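Local coordinates for hypothetical protein (Bacteroides fragilis, PDB 4I17), which is of unknown function but, as an exported tetratricopeptide-repeat (TPR) protein built of stacked helices, probably offers a scaffold for binding other proteins, at residues Y120-Q125 / N139-A143; F163-A168 / A195-A199. All blocks are in the same frame, centred on the assembly; numbering follows the deposited sequence.

Interaction 1 (Y120-Q125 / N139-A143); sequences YLKEGQ and NYKHA
The ring of Tyr120 carries the CB of His142 centrally over one face, 3.5 Å from the ring centroid and 5° off the normal, while OD1 of Asn139 meets its edge, in plane, at CD1. Beyond CB the imidazole continues along the same side as an offset stack, its plane turned 18° from the phenol, and the OH of Tyr120 lies above one face of the His142 ring, displaced toward its rim. The second aromatic, Tyr140, lays one face on the backbone of Gly124, whose CA sits 3.9 Å from the ring centroid, displaced toward the rim. Helices 110-129 and 133-143 form an antiparallel hairpin, as in TPR repeats, where small residues let the pair come close; the axes of segments 120-125 and 139-143 approach to 7.8 Å.

With no side chain on Gly124 to intervene, the ring can press directly onto the helix. Tyr140 CG stands anti to its own carbonyl carbon (chi1 -64°), which tilts the ring back toward the start of its helix and so, the helices being antiparallel, toward Gln125. Its hydroxyl is hydrogen-bonded to Gln128. No hydrogen bond crosses the contact: ND2 of Asn139 is hydrogen-bonded to Lys135 O one turn back, which probably helps to fix the amide's rotation, with OD1 touching Tyr120 CD1 and Glu123 CB, 3.3 Å from each. Tyr116 adds an edge-to-face partner for Tyr120. On the flank facing helix 149-174, where Leu121 touches Trp151, the methyl CB of Ala143 is wedged between Leu121 CD2 and Tyr120 CB, 3.9 Å from both.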
loop_
_atom_site.group_PDB
_atom_site.type_symbol
_atom_site.label_atom_id
_atom_site.label_comp_id
_atom_site.label_asym_id
_atom_site.label_seq_id
_atom_site.Cartn_x
_atom_site.Cartn_y
_atom_site.Cartn_z
ATOM N N TYR A 120 0.613 1.782 -3.078
ATOM C CA TYR A 120 1.363 2.881 -3.642
ATOM C C TYR A 120 1.998 2.524 -4.992
ATOM O O TYR A 120 2.094 3.418 -5.840
ATOM C CB TYR A 120 2.412 3.393 -2.649
ATOM C CG TYR A 120 1.769 4.317 -1.631
ATOM C CD1 TYR A 120 1.123 5.487 -2.034
ATOM C CD2 TYR A 120 1.780 4.007 -0.269
ATOM C CE1 TYR A 120 0.543 6.353 -1.106
ATOM C CE2 TYR A 120 1.211 4.868 0.669
ATOM C CZ TYR A 120 0.579 6.032 0.243
ATOM O OH TYR A 120 -0.003 6.888 1.148
ATOM N N LEU A 121 2.418 1.260 -5.207
ATOM C CA LEU A 121 2.963 0.901 -6.536
ATOM C C LEU A 121 1.844 0.955 -7.606
ATOM O O LEU A 121 2.075 1.418 -8.716
ATOM C CB LEU A 121 3.586 -0.487 -6.500
ATOM C CG LEU A 121 4.858 -0.631 -5.632
ATOM C CD1 LEU A 121 5.190 -2.097 -5.398
ATOM C CD2 LEU A 121 6.016 0.131 -6.212
ATOM N N LYS A 122 0.635 0.514 -7.242
ATOM C CA LYS A 122 -0.532 0.544 -8.143
ATOM C C LYS A 122 -0.949 1.982 -8.432
ATOM O O LYS A 122 -1.241 2.287 -9.579
ATOM C CB LYS A 122 -1.702 -0.243 -7.542
ATOM N N GLU A 123 -0.940 2.874 -7.406
ATOM C CA GLU A 123 -1.239 4.300 -7.583
ATOM C C GLU A 123 -0.200 4.938 -8.500
ATOM O O GLU A 123 -0.572 5.659 -9.435
ATOM C CB GLU A 123 -1.272 5.047 -6.238
ATOM C CG GLU A 123 -2.514 4.763 -5.405
ATOM C CD GLU A 123 -3.791 5.217 -6.088
ATOM O OE1 GLU A 123 -3.972 6.447 -6.225
ATOM O OE2 GLU A 123 -4.553 4.348 -6.573
ATOM N N GLY A 124 1.091 4.663 -8.245
ATOM C CA GLY A 124 2.161 5.204 -9.082
ATOM C C GLY A 124 2.003 4.786 -10.541
ATOM O O GLY A 124 2.170 5.606 -11.450
ATOM N N GLN A 125 1.652 3.506 -10.767
ATOM C CA GLN A 125 1.452 2.929 -12.112
ATOM C C GLN A 125 0.301 3.627 -12.825
ATOM O O GLN A 125 0.414 3.987 -14.006
ATOM C CB GLN A 125 1.198 1.411 -12.001
ATOM C CG GLN A 125 1.328 0.673 -13.327
ATOM C CD GLN A 125 0.972 -0.795 -13.246
ATOM O OE1 GLN A 125 0.122 -1.292 -13.995
ATOM N NE2 GLN A 125 1.660 -1.535 -12.391
ATOM N N ASN A 139 3.874 8.814 -5.345
ATOM C CA ASN A 139 3.355 7.504 -4.947
ATOM C C ASN A 139 4.466 6.455 -4.885
ATOM O O ASN A 139 4.559 5.737 -3.881
ATOM C CB ASN A 139 2.217 7.081 -5.888
ATOM C CG ASN A 139 0.960 7.822 -5.529
ATOM O OD1 ASN A 139 0.270 7.469 -4.578
ATOM N ND2 ASN A 139 0.709 8.942 -6.181
ATOM N N TYR A 140 5.332 6.364 -5.904
ATOM C CA TYR A 140 6.416 5.386 -5.807
ATOM C C TYR A 140 7.345 5.703 -4.635
ATOM O O TYR A 140 7.811 4.776 -3.999
ATOM C CB TYR A 140 7.236 5.307 -7.087
ATOM C CG TYR A 140 6.481 4.822 -8.310
ATOM C CD1 TYR A 140 5.702 3.668 -8.260
ATOM C CD2 TYR A 140 6.672 5.430 -9.556
ATOM C CE1 TYR A 140 5.112 3.141 -9.405
ATOM C CE2 TYR A 140 6.069 4.920 -10.706
ATOM C CZ TYR A 140 5.290 3.780 -10.624
ATOM O OH TYR A 140 4.721 3.243 -11.751
ATOM N N LYS A 141 7.576 6.995 -4.319
ATOM C CA LYS A 141 8.409 7.356 -3.148
ATOM C C LYS A 141 7.807 6.851 -1.853
ATOM O O LYS A 141 8.544 6.364 -0.978
ATOM C CB LYS A 141 8.615 8.870 -3.068
ATOM C CG LYS A 141 9.656 9.325 -4.076
ATOM C CD LYS A 141 10.466 10.482 -3.520
ATOM C CE LYS A 141 11.593 10.837 -4.446
ATOM N NZ LYS A 141 12.883 11.073 -3.742
ATOM N N HIS A 142 6.466 6.906 -1.730
ATOM C CA HIS A 142 5.804 6.361 -0.532
ATOM C C HIS A 142 6.008 4.866 -0.429
ATOM O O HIS A 142 6.158 4.342 0.677
ATOM C CB HIS A 142 4.316 6.666 -0.552
ATOM C CG HIS A 142 3.971 8.063 -0.130
ATOM N ND1 HIS A 142 4.057 8.454 1.202
ATOM C CD2 HIS A 142 3.475 9.091 -0.856
ATOM C CE1 HIS A 142 3.629 9.708 1.239
ATOM N NE2 HIS A 142 3.286 10.145 0.018
ATOM N N ALA A 143 6.062 4.154 -1.572
ATOM C CA ALA A 143 6.284 2.698 -1.506
ATOM C C ALA A 143 7.715 2.381 -1.027
ATOM O O ALA A 143 7.970 1.253 -0.650
ATOM C CB ALA A 143 6.018 2.040 -2.861
#

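Interaction 2 (F163-A168 / A195-A199); sequences FYNNGA and AFKKA
The ammonium of Lys198 comes within 3.4 Å of Phe163 CZ, its NZ being held by a salt bridge to Glu137 OE2 of helix 133-143. The lysine chain crosses the phenyl ring at a slant, CD near CE1 and CE over the face, 4.0 Å from the centroid in a CH-pi contact. The bend at chi3 (93°) lays CE over the ring, and NZ lies beyond it, at the bridge to Glu137, while the methylenes cover Phe163.

Deeper in, the interface is apolar and has no hydrogen bond across it. Phe163 CB packs on Ala199 CB, and the CB of Ala195 fits against Gly167 CA at 3.7 Å. Phe196 lays one face on that same glycine, its CZ 3.4 Å from Gly167 C, and its CE1 meets the edge of the Tyr164 ring at CD1 (3.8 Å) in one of the tyrosine's two conformers. Val223 of helix 214-224 touches Tyr164, Phe196 and Ala199, closing this flank. The axes of segments 163-168 and 195-199, which lie on helices 149-174 and 182-209, pass 7.8 Å apart at 162°, an antiparallel pairing over Gly167, Ala195 and Ala199 that is consistent with a TPR-type helix hairpin.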
loop_
_atom_site.group_PDB
_atom_site.type_symbol
_atom_site.label_atom_id
_atom_site.label_comp_id
_atom_site.label_asym_id
_atom_site.label_seq_id
_atom_site.Cartn_x
_atom_site.Cartn_y
_atom_site.Cartn_z
ATOM N N PHE A 163 11.516 7.957 -14.714
ATOM C CA PHE A 163 12.395 9.072 -15.181
ATOM C C PHE A 163 13.149 8.755 -16.473
ATOM O O PHE A 163 13.363 9.669 -17.272
ATOM C CB PHE A 163 13.338 9.529 -14.049
ATOM C CG PHE A 163 12.496 10.380 -13.111
ATOM C CD1 PHE A 163 12.076 11.657 -13.490
ATOM C CD2 PHE A 163 12.013 9.858 -11.915
ATOM C CE1 PHE A 163 11.213 12.401 -12.681
ATOM C CE2 PHE A 163 11.187 10.631 -11.076
ATOM C CZ PHE A 163 10.787 11.892 -11.475
ATOM N N TYR A 164 13.498 7.489 -16.723
ATOM C CA TYR A 164 14.150 7.089 -17.984
ATOM C C TYR A 164 13.174 7.323 -19.167
ATOM O O TYR A 164 13.561 7.895 -20.199
ATOM C CB TYR A 164 14.606 5.620 -17.901
ATOM C CG TYR A 164 15.222 5.029 -19.154
ATOM C CD1 TYR A 164 16.007 5.805 -20.008
ATOM C CD2 TYR A 164 15.107 3.670 -19.434
ATOM C CE1 TYR A 164 16.575 5.263 -21.161
ATOM C CE2 TYR A 164 15.696 3.111 -20.567
ATOM C CZ TYR A 164 16.434 3.912 -21.426
ATOM O OH TYR A 164 17.019 3.367 -22.547
ATOM N N ASN A 165 11.901 6.968 -18.977
ATOM C CA ASN A 165 10.865 7.165 -20.032
ATOM C C ASN A 165 10.590 8.647 -20.235
ATOM O O ASN A 165 10.411 9.103 -21.366
ATOM C CB ASN A 165 9.575 6.429 -19.685
ATOM C CG ASN A 165 9.693 4.944 -19.878
ATOM O OD1 ASN A 165 10.688 4.439 -20.414
ATOM N ND2 ASN A 165 8.653 4.216 -19.488
ATOM N N ASN A 166 10.591 9.397 -19.143
ATOM C CA ASN A 166 10.379 10.830 -19.222
ATOM C C ASN A 166 11.552 11.514 -19.991
ATOM O O ASN A 166 11.292 12.278 -20.926
ATOM C CB ASN A 166 10.221 11.395 -17.842
ATOM C CG ASN A 166 9.922 12.858 -17.840
ATOM O OD1 ASN A 166 9.023 13.348 -18.539
ATOM N ND2 ASN A 166 10.679 13.568 -17.055
ATOM N N GLY A 167 12.801 11.190 -19.641
ATOM C CA GLY A 167 13.955 11.736 -20.350
ATOM C C GLY A 167 13.928 11.365 -21.832
ATOM O O GLY A 167 14.167 12.228 -22.671
ATOM N N ALA A 168 13.581 10.109 -22.172
ATOM C CA ALA A 168 13.496 9.648 -23.578
ATOM C C ALA A 168 12.402 10.403 -24.334
ATOM O O ALA A 168 12.607 10.785 -25.494
ATOM C CB ALA A 168 13.212 8.154 -23.627
ATOM N N ALA A 195 16.260 14.428 -15.977
ATOM C CA ALA A 195 15.467 13.183 -15.838
ATOM C C ALA A 195 16.386 11.965 -15.842
ATOM O O ALA A 195 16.238 11.093 -14.991
ATOM C CB ALA A 195 14.468 13.083 -16.977
ATOM N N PHE A 196 17.340 11.896 -16.795
ATOM C CA PHE A 196 18.267 10.756 -16.875
ATOM C C PHE A 196 19.144 10.672 -15.646
ATOM O O PHE A 196 19.419 9.572 -15.164
ATOM C CB PHE A 196 19.146 10.818 -18.138
ATOM C CG PHE A 196 18.429 10.622 -19.465
ATOM C CD1 PHE A 196 17.434 9.652 -19.610
ATOM C CD2 PHE A 196 18.731 11.429 -20.563
ATOM C CE1 PHE A 196 16.794 9.461 -20.848
ATOM C CE2 PHE A 196 18.091 11.238 -21.790
ATOM C CZ PHE A 196 17.135 10.254 -21.928
ATOM N N LYS A 197 19.579 11.816 -15.116
ATOM C CA LYS A 197 20.400 11.783 -13.906
ATOM C C LYS A 197 19.574 11.290 -12.709
ATOM O O LYS A 197 20.096 10.498 -11.918
ATOM C CB LYS A 197 21.031 13.152 -13.661
ATOM C CG LYS A 197 22.229 13.343 -14.600
ATOM C CD LYS A 197 22.870 14.713 -14.502
ATOM C CE LYS A 197 24.044 14.816 -15.449
ATOM N NZ LYS A 197 24.594 16.199 -15.485
ATOM N N LYS A 198 18.283 11.673 -12.602
ATOM C CA LYS A 198 17.438 11.119 -11.505
ATOM C C LYS A 198 17.284 9.639 -11.672
ATOM O O LYS A 198 17.385 8.887 -10.691
ATOM C CB LYS A 198 16.032 11.762 -11.513
ATOM C CG LYS A 198 15.966 13.110 -10.848
ATOM C CD LYS A 198 14.554 13.695 -10.962
ATOM C CE LYS A 198 13.698 13.365 -9.762
ATOM N NZ LYS A 198 12.508 14.255 -9.663
ATOM N N ALA A 199 17.048 9.190 -12.921
ATOM C CA ALA A 199 16.901 7.759 -13.243
ATOM C C ALA A 199 18.148 6.942 -12.848
ATOM O O ALA A 199 18.006 5.888 -12.213
ATOM C CB ALA A 199 16.630 7.602 -14.726
#

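How the interactions relate
Interactions 1 and 2 are successive antiparallel helix pairings in the superhelical array, their centres about 17 Å apart and their nearest atoms about 6 Å apart without touching. Short-segment axis distance and angle are the same in both, as is the aromatic-on-glycine contact. Helix 149-174, a partner in interaction 2, also covers one flank of interaction 1; helix 133-143 carries, just before segment 139-143, Glu137, which salt-bridges Lys198. Interaction 1 lies nearer the centre of the chain, yet three of its nine touching residues are buried against five of nine in interaction 2. It uses polar aromatics and an amide; interaction 2 relies on alanines, glycine and aromatic rings, with a lysine at its margin.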